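5-formyl-3-hydroxy-2-methylpyridine 4-carboxylate 5-dehydrogenase (Mesorhizobium japonicum MAFF 303099, PDB 4OM8) oxidises the pyridine aldehyde FHMPC to a dicarboxylate with NAD(+) in vitamin B6 breakdown, and can also reduce it with NADH to 4-pyridoxic acid. Local coordinates at residues E39-M44 and V67-D72; T100-I105 and A125-P130. One frame throughout, in Å; residues are numbered along the deposited sequence.

Contact 1 of 2, residues E39-M44 and V67-D72; sequences ERARSM and VRFTDD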
loop_
_atom_site.group_PDB
_atom_site.type_symbol
_atom_site.label_atom_id
_atom_site.label_comp_id
_atom_site.label_asym_id
_atom_site.label_seq_id
_atom_site.Cartn_x
_atom_site.Cartn_y
_atom_site.Cartn_z
ATOM N N GLU A 39 -3.882 -21.061 26.740
ATOM C CA GLU A 39 -5.078 -20.436 27.309
ATOM C C GLU A 39 -5.471 -19.172 26.546
ATOM O O GLU A 39 -6.643 -18.938 26.253
ATOM C CB GLU A 39 -4.852 -20.092 28.785
ATOM C CG GLU A 39 -4.528 -21.289 29.664
ATOM C CD GLU A 39 -4.030 -20.886 31.040
ATOM O OE1 GLU A 39 -4.256 -19.722 31.440
ATOM O OE2 GLU A 39 -3.399 -21.730 31.713
ATOM N N ARG A 40 -4.475 -18.343 26.249
ATOM C CA ARG A 40 -4.722 -17.117 25.491
ATOM C C ARG A 40 -5.252 -17.460 24.102
ATOM O O ARG A 40 -6.126 -16.770 23.570
ATOM C CB ARG A 40 -3.451 -16.263 25.383
ATOM C CG ARG A 40 -3.057 -15.539 26.673
ATOM C CD ARG A 40 -1.980 -14.474 26.429
ATOM N NE ARG A 40 -0.711 -15.054 25.991
ATOM C CZ ARG A 40 0.250 -15.464 26.812
ATOM N NH1 ARG A 40 0.097 -15.359 28.126
ATOM N NH2 ARG A 40 1.369 -15.980 26.321
ATOM N N ALA A 41 -4.742 -18.543 23.527
ATOM C CA ALA A 41 -5.143 -18.958 22.193
ATOM C C ALA A 41 -6.614 -19.353 22.111
ATOM O O ALA A 41 -7.224 -19.245 21.056
ATOM C CB ALA A 41 -4.258 -20.114 21.719
ATOM N N ARG A 42 -7.192 -19.806 23.219
ATOM C CA ARG A 42 -8.609 -20.174 23.200
ATOM C C ARG A 42 -9.502 -18.965 22.947
ATOM O O ARG A 42 -10.381 -19.022 22.099
ATOM C CB ARG A 42 -9.011 -20.873 24.493
ATOM C CG ARG A 42 -8.339 -22.215 24.636
ATOM C CD ARG A 42 -8.985 -23.080 25.690
ATOM N NE ARG A 42 -8.090 -24.173 26.042
ATOM C CZ ARG A 42 -7.915 -25.265 25.309
ATOM N NH1 ARG A 42 -8.591 -25.439 24.178
ATOM N NH2 ARG A 42 -7.068 -26.192 25.715
ATOM N N SER A 43 -9.276 -17.872 23.668
ATOM C CA SER A 43 -10.058 -16.667 23.428
ATOM C C SER A 43 -9.768 -16.110 22.034
ATOM O O SER A 43 -10.661 -15.600 21.361
ATOM C CB SER A 43 -9.771 -15.608 24.499
ATOM O OG SER A 43 -8.404 -15.605 24.877
ATOM N N MET A 44 -8.518 -16.210 21.599
ATOM C CA MET A 44 -8.166 -15.741 20.268
ATOM C C MET A 44 -8.866 -16.577 19.197
ATOM O O MET A 44 -9.270 -16.052 18.160
ATOM C CB MET A 44 -6.656 -15.774 20.070
ATOM C CG MET A 44 -5.902 -14.821 20.982
ATOM S SD MET A 44 -4.133 -15.137 20.949
ATOM C CE MET A 44 -3.703 -14.474 19.343
ATOM N N VAL A 67 -10.459 -27.880 15.230
ATOM C CA VAL A 67 -9.258 -27.417 15.916
ATOM C C VAL A 67 -9.229 -27.985 17.325
ATOM O O VAL A 67 -10.238 -27.937 18.036
ATOM C CB VAL A 67 -9.200 -25.876 16.019
ATOM C CG1 VAL A 67 -7.945 -25.434 16.780
ATOM C CG2 VAL A 67 -9.245 -25.234 14.655
ATOM N N ARG A 68 -8.078 -28.523 17.725
ATOM C CA ARG A 68 -7.843 -28.957 19.099
ATOM C C ARG A 68 -6.471 -28.495 19.560
ATOM O O ARG A 68 -5.510 -28.573 18.798
ATOM C CB ARG A 68 -7.949 -30.484 19.213
ATOM C CG ARG A 68 -7.660 -31.023 20.602
ATOM C CD ARG A 68 -7.997 -32.507 20.708
ATOM N NE ARG A 68 -7.187 -33.390 19.861
ATOM C CZ ARG A 68 -6.004 -33.883 20.233
ATOM N NH1 ARG A 68 -5.485 -33.544 21.407
ATOM N NH2 ARG A 68 -5.330 -34.695 19.429
ATOM N N PHE A 69 -6.389 -28.011 20.797
ATOM C CA PHE A 69 -5.124 -27.632 21.414
ATOM C C PHE A 69 -4.654 -28.731 22.364
ATOM O O PHE A 69 -5.454 -29.334 23.085
ATOM C CB PHE A 69 -5.247 -26.315 22.199
ATOM C CG PHE A 69 -5.551 -25.109 21.350
ATOM C CD1 PHE A 69 -5.305 -25.110 19.990
ATOM C CD2 PHE A 69 -6.067 -23.965 21.931
ATOM C CE1 PHE A 69 -5.579 -24.003 19.220
ATOM C CE2 PHE A 69 -6.349 -22.847 21.162
ATOM C CZ PHE A 69 -6.107 -22.873 19.804
ATOM N N THR A 70 -3.347 -28.955 22.396
ATOM C CA THR A 70 -2.772 -29.961 23.283
ATOM C C THR A 70 -1.428 -29.493 23.846
ATOM O O THR A 70 -0.739 -28.655 23.236
ATOM C CB THR A 70 -2.599 -31.321 22.559
ATOM O OG1 THR A 70 -2.119 -32.304 23.486
ATOM C CG2 THR A 70 -1.618 -31.205 21.388
ATOM N N ASP A 71 -1.057 -30.027 25.013
ATOM C CA ASP A 71 0.230 -29.704 25.633
ATOM C C ASP A 71 1.246 -30.835 25.444
ATOM O O ASP A 71 2.299 -30.867 26.099
ATOM C CB ASP A 71 0.048 -29.395 27.130
ATOM C CG ASP A 71 -0.289 -30.634 27.952
ATOM O OD1 ASP A 71 -0.836 -31.609 27.390
ATOM O OD2 ASP A 71 -0.016 -30.628 29.175
ATOM N N ASP A 72 0.931 -31.763 24.541
ATOM C CA ASP A 72 1.807 -32.891 24.252
ATOM C C ASP A 72 2.168 -32.872 22.776
ATOM O O ASP A 72 1.305 -33.060 21.924
ATOM C CB ASP A 72 1.128 -34.213 24.626
ATOM C CG ASP A 72 2.065 -35.388 24.526
ATOM O OD1 ASP A 72 2.331 -35.841 23.396
ATOM O OD2 ASP A 72 2.558 -35.848 25.578
HETATM O O HOH W 1 -8.771 -27.713 22.303
#

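Contact 2 of 2, residues T100-I105 and A125-P130; sequences TIDGLI and AHISYP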
loop_
_atom_site.group_PDB
_atom_site.type_symbol
_atom_site.label_atom_id
_atom_site.label_comp_id
_atom_site.label_asym_id
_atom_site.label_seq_id
_atom_site.Cartn_x
_atom_site.Cartn_y
_atom_site.Cartn_z
ATOM N N THR A 100 12.884 -32.359 17.535
ATOM C CA THR A 100 11.840 -33.006 18.325
ATOM C C THR A 100 10.821 -33.741 17.462
ATOM O O THR A 100 10.432 -34.874 17.763
ATOM C CB THR A 100 11.110 -31.974 19.207
ATOM O OG1 THR A 100 12.034 -31.448 20.164
ATOM C CG2 THR A 100 9.934 -32.606 19.947
ATOM N N ILE A 101 10.381 -33.113 16.382
ATOM C CA ILE A 101 9.308 -33.712 15.597
ATOM C C ILE A 101 9.815 -34.703 14.549
ATOM O O ILE A 101 9.037 -35.499 14.046
ATOM C CB ILE A 101 8.454 -32.636 14.889
ATOM C CG1 ILE A 101 9.252 -31.951 13.768
ATOM C CG2 ILE A 101 7.918 -31.619 15.906
ATOM C CD1 ILE A 101 8.416 -30.929 12.938
ATOM N N ASP A 102 11.109 -34.654 14.221
ATOM C CA ASP A 102 11.646 -35.447 13.112
ATOM C C ASP A 102 11.349 -36.934 13.304
ATOM O O ASP A 102 10.889 -37.614 12.384
ATOM C CB ASP A 102 13.154 -35.204 12.977
ATOM C CG ASP A 102 13.691 -35.523 11.595
ATOM O OD1 ASP A 102 12.992 -36.179 10.794
ATOM O OD2 ASP A 102 14.848 -35.138 11.329
ATOM N N GLY A 103 11.567 -37.429 14.516
ATOM C CA GLY A 103 11.351 -38.839 14.780
ATOM C C GLY A 103 9.898 -39.224 14.958
ATOM O O GLY A 103 9.590 -40.413 15.069
ATOM N N LEU A 104 9.007 -38.234 14.972
ATOM C CA LEU A 104 7.592 -38.461 15.273
ATOM C C LEU A 104 6.675 -38.348 14.062
ATOM O O LEU A 104 5.465 -38.581 14.165
ATOM C CB LEU A 104 7.125 -37.468 16.324
ATOM C CG LEU A 104 7.882 -37.483 17.641
ATOM C CD1 LEU A 104 7.359 -36.388 18.539
ATOM C CD2 LEU A 104 7.730 -38.852 18.295
ATOM N N ILE A 105 7.245 -37.961 12.927
ATOM C CA ILE A 105 6.459 -37.779 11.720
ATOM C C ILE A 105 7.043 -38.568 10.556
ATOM O O ILE A 105 8.231 -38.913 10.539
ATOM C CB ILE A 105 6.364 -36.285 11.328
ATOM C CG1 ILE A 105 7.746 -35.727 10.991
ATOM C CG2 ILE A 105 5.723 -35.464 12.452
ATOM C CD1 ILE A 105 7.722 -34.242 10.636
ATOM N N ALA A 125 18.412 -27.391 6.833
ATOM C CA ALA A 125 19.634 -28.096 7.217
ATOM C C ALA A 125 19.456 -28.821 8.557
ATOM O O ALA A 125 20.328 -29.581 8.977
ATOM C CB ALA A 125 20.806 -27.124 7.289
ATOM N N HIS A 126 18.322 -28.595 9.216
ATOM C CA HIS A 126 18.114 -29.108 10.571
ATOM C C HIS A 126 17.016 -30.153 10.672
ATOM O O HIS A 126 16.514 -30.417 11.765
ATOM C CB HIS A 126 17.799 -27.956 11.523
ATOM C CG HIS A 126 18.908 -26.964 11.646
ATOM N ND1 HIS A 126 19.965 -27.134 12.517
ATOM C CD2 HIS A 126 19.142 -25.804 10.991
ATOM C CE1 HIS A 126 20.794 -26.113 12.400
ATOM N NE2 HIS A 126 20.319 -25.291 11.479
ATOM N N ILE A 127 16.655 -30.760 9.545
ATOM C CA ILE A 127 15.674 -31.836 9.564
ATOM C C ILE A 127 16.007 -32.886 8.504
ATOM O O ILE A 127 16.589 -32.562 7.463
ATOM C CB ILE A 127 14.245 -31.277 9.347
ATOM C CG1 ILE A 127 13.202 -32.271 9.866
ATOM C CG2 ILE A 127 14.037 -30.868 7.890
ATOM C CD1 ILE A 127 11.794 -31.721 9.932
ATOM N N SER A 128 15.664 -34.146 8.767
ATOM C CA SER A 128 15.815 -35.180 7.754
ATOM C C SER A 128 14.928 -34.868 6.561
ATOM O O SER A 128 13.912 -34.177 6.704
ATOM C CB SER A 128 15.467 -36.564 8.319
ATOM O OG SER A 128 14.064 -36.746 8.467
ATOM N N TYR A 129 15.310 -35.384 5.395
ATOM C CA TYR A 129 14.561 -35.151 4.156
ATOM C C TYR A 129 14.203 -33.670 3.994
ATOM O O TYR A 129 13.036 -33.292 4.001
ATOM C CB TYR A 129 13.308 -36.041 4.103
ATOM C CG TYR A 129 13.680 -37.482 3.840
ATOM C CD1 TYR A 129 13.895 -37.931 2.542
ATOM C CD2 TYR A 129 13.866 -38.372 4.885
ATOM C CE1 TYR A 129 14.277 -39.244 2.283
ATOM C CE2 TYR A 129 14.242 -39.701 4.637
ATOM C CZ TYR A 129 14.440 -40.114 3.334
ATOM O OH TYR A 129 14.815 -41.409 3.077
ATOM N N PRO A 130 15.223 -32.825 3.823
ATOM C CA PRO A 130 15.007 -31.376 3.736
ATOM C C PRO A 130 14.161 -31.003 2.532
ATOM O O PRO A 130 13.665 -29.870 2.463
ATOM C CB PRO A 130 16.427 -30.809 3.607
ATOM C CG PRO A 130 17.248 -31.966 3.069
ATOM C CD PRO A 130 16.641 -33.191 3.664
#

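Contact 1 of 2, residues E39-M44 and V67-D72
F69 reaches from its strand to the helix and brings its ring up to A41 and R42. The two residues meet different parts of the ring. CB of A41 touches the outer end, 3.5 Å from CE2 of F69, and comes in obliquely. The helix backbone lies beyond the ring: the carbonyl oxygen of A41 and the backbone N of R42 stand at its edge, in the ring plane. R42 meets the ring at CD2. Its chain is extended from CG to NE and runs past F69 in the opposite direction, from the helix toward the strand. CG of R42 lies 3.9 Å from CD2 of F69. Further along, NH1 of R42 sits 3.7 Å from the same CD2. CD2 of F69 lies over one face of the guanidinium, offset toward its rim. The planes are 41° apart, so this is no flat stack.

The pair belongs to the beta-alpha-beta unit of strand 27-31, helix 35-54 and strand 66-70, in the Rossmann domain that binds NAD. Strand 66-70 is the outermost strand on its side of the sheet within the chain. F69 bridges it to the crossover helix. I38, L45 and L10 also touch the F69 side chain. A41 is buried and also touches P15 of helix 14-23.

CG of F69 is anti to its carbonyl carbon (chi1 -65°), which carries the ring across to the helix. No direct hydrogen bond joins the segments. A water does so instead, lying at the edge of the guanidinium, in its plane. It accepts from NH1 of R42 at 3.0 Å and from the backbone N of F69 at 2.8 Å.

Contact 2 of 2, residues T100-I105 and A125-P130
D102 holds S128 with both oxygens of its carboxylate. CB of D102 points toward the facing loop. CG follows, anti to the backbone N (chi1 -158°), and this carries the carboxylate across. CG of D102 packs 3.7 Å from CG1 of I127. At the tip the two oxygens divide the work. OD1 accepts a short hydrogen bond of 2.6 Å from OG of S128, on its syn lone pair. OD2 accepts from the backbone N of S128 at 2.9 Å, nearly straight at 168°. That N-H also arrives on the syn side, but 32° out of the carboxylate plane. OD2 further rests 3.6 Å from CG1 of I127.

The aspartate lies near the C-terminal end of helix 91-102 in the Rossmann domain. Its partner lies in the loop between helix 120-123 and strand 133-137. The chain between the two segments passes through strand 110-113, and I127 is buried against V111 of that strand and Y98 of the helix. With an alanine in place of the aspartate both acceptors go, and the backbone N-H and hydroxyl of S128 are likely to lose their bonds to the carboxylate, leaving the loop less firmly tied to the helix. R132 makes a long, weak ion pair with OD1 of D102, and its NE donates to the carbonyl oxygen of S128.

Both contacts lie in the NAD-binding domain, but they hold different elements. Contact 1 joins a strand to the helix of its own crossover; contact 2 ties the last part of helix 91-102 to a loop. Each is partly buried and has one buried residue, A41 in the first and I127 in the second. Contact 1 is mainly apolar, with an exposed arginine and a water at its margin. Contact 2 is mainly polar and depends on direct hydrogen bonds to a carboxylate. Contact 1 is nearer the cofactor: the side chain of A41 is about 8 Å from NAD, that of I127 about 13 Å. Their centres are 24 Å apart, and they do not touch.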